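Local coordinates for sterol carrier protein 2 (Thermus thermophilus, PDB 2CX7) that probably binds and carries sterols or other lipids, at residues A81-Q84 with E85-E88. Sequence-based numbering, arbitrary orientation.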
# COMPACT_ATOMS: atom_id res chain seq x y z
N ALA A 81 12.77 -0.72 5.22
CA ALA A 81 12.83 0.15 6.39
C ALA A 81 11.85 1.30 6.30
O ALA A 81 11.22 1.67 7.30
CB ALA A 81 14.24 0.69 6.57
N THR A 82 11.71 1.87 5.11
CA THR A 82 10.79 2.97 4.89
C THR A 82 9.36 2.48 5.09
O THR A 82 8.58 3.12 5.80
CB THR A 82 10.94 3.54 3.47
OG1 THR A 82 12.29 3.98 3.30
CG2 THR A 82 10.00 4.72 3.27
N TRP A 83 9.02 1.35 4.48
CA TRP A 83 7.67 0.82 4.64
C TRP A 83 7.38 0.51 6.11
O TRP A 83 6.27 0.73 6.58
CB TRP A 83 7.47 -0.45 3.80
CG TRP A 83 7.09 -0.18 2.37
CD1 TRP A 83 7.75 -0.61 1.25
CD2 TRP A 83 5.96 0.57 1.91
NE1 TRP A 83 7.10 -0.16 0.12
CE2 TRP A 83 6.00 0.56 0.50
CE3 TRP A 83 4.92 1.25 2.55
CZ2 TRP A 83 5.04 1.20 -0.28
CZ3 TRP A 83 3.96 1.89 1.77
CH2 TRP A 83 4.03 1.86 0.37
N GLN A 84 8.38 0.00 6.84
CA GLN A 84 8.16 -0.30 8.25
C GLN A 84 7.80 0.99 9.00
O GLN A 84 6.89 1.01 9.83
CB GLN A 84 9.41 -0.95 8.87
CG GLN A 84 9.65 -2.37 8.37
CD GLN A 84 10.92 -2.98 8.92
OE1 GLN A 84 11.93 -2.30 9.06
NE2 GLN A 84 10.88 -4.28 9.22
N GLU A 85 8.51 2.06 8.69
CA GLU A 85 8.22 3.34 9.32
C GLU A 85 6.83 3.84 8.98
O GLU A 85 6.08 4.26 9.87
CB GLU A 85 9.26 4.37 8.90
CG GLU A 85 10.59 4.16 9.56
CD GLU A 85 11.74 4.52 8.65
OE1 GLU A 85 11.57 5.42 7.80
OE2 GLU A 85 12.82 3.90 8.80
N VAL A 86 6.46 3.77 7.70
CA VAL A 86 5.15 4.24 7.27
C VAL A 86 4.01 3.42 7.84
O VAL A 86 3.08 3.96 8.45
CB VAL A 86 5.02 4.26 5.72
CG1 VAL A 86 3.58 4.62 5.30
CG2 VAL A 86 5.98 5.28 5.13
N LEU A 87 4.09 2.10 7.66
CA LEU A 87 3.03 1.22 8.13
C LEU A 87 2.97 1.09 9.64
O LEU A 87 2.10 0.40 10.17
CB LEU A 87 3.17 -0.16 7.47
CG LEU A 87 3.16 -0.12 5.94
CD1 LEU A 87 3.31 -1.53 5.39
CD2 LEU A 87 1.86 0.51 5.43
N GLU A 88 3.89 1.77 10.33
CA GLU A 88 3.95 1.78 11.79
C GLU A 88 3.71 3.18 12.37
O GLU A 88 3.84 3.41 13.57
CB GLU A 88 5.29 1.23 12.26
CG GLU A 88 5.37 -0.29 12.23
CD GLU A 88 6.78 -0.81 12.34
OE1 GLU A 88 7.61 -0.19 13.03
OE2 GLU A 88 7.07 -1.87 11.73
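Glu85 bends back along the helix over the carbonyl of Ala81, four residues earlier, while its backbone N bonds to the same oxygen. That main-chain bond, Glu85 N to Ala81 O, measures 3.1 Å, with the donor tilted 28° from the carbonyl plane. The side chain follows because CG stands anti to its own carbonyl carbon (chi1 -74°) and chi2 bends the chain, leaving OE2 4.2 Å from Ala81 CB. OE2 also lies 3.1 Å from Ala81 O, but both are acceptors, so the approach is contact and not a bond. Losing this side chain to an alanine would probably leave Arg90, which it touches, without that neighbour and Ala81 CB less covered.

Gln84 meets the next residue of the same spacing through its root: its CB lies 3.8 Å from Glu88 OE2, alongside the carboxylate, as the extended Glu88 chain runs back past Gln84 O. Beyond CG the Gln84 chain is extended too, and it carries the amide away from this contact. Val86 N to Thr82 O at 2.9 Å and Leu87 N to Trp83 O at 2.8 Å, the latter with an N-H...O angle of 168°, join the Glu85 bond in carrying the i to i+4 alpha-helical pattern through Glu85, Val86 and Leu87.

On the buried side, Trp83 turns its six-membered ring obliquely to Leu87, its CE3 4.1 Å from Leu87 CG, and CE3 also approaches Val86 CB. Gln84 and Glu85 are partly exposed, whereas Trp83, Val86 and Leu87 are buried. Trp83 packs on strands 32-37 and 74-78, its NE1 donating a hydrogen bond to Ala36 O in strand 32-37, and its ring meets Phe4 edge-to-face; Val86 and Leu87 touch helix 116-127, so helix 80-86 and the residue after it join the sheet to that C-terminal helix.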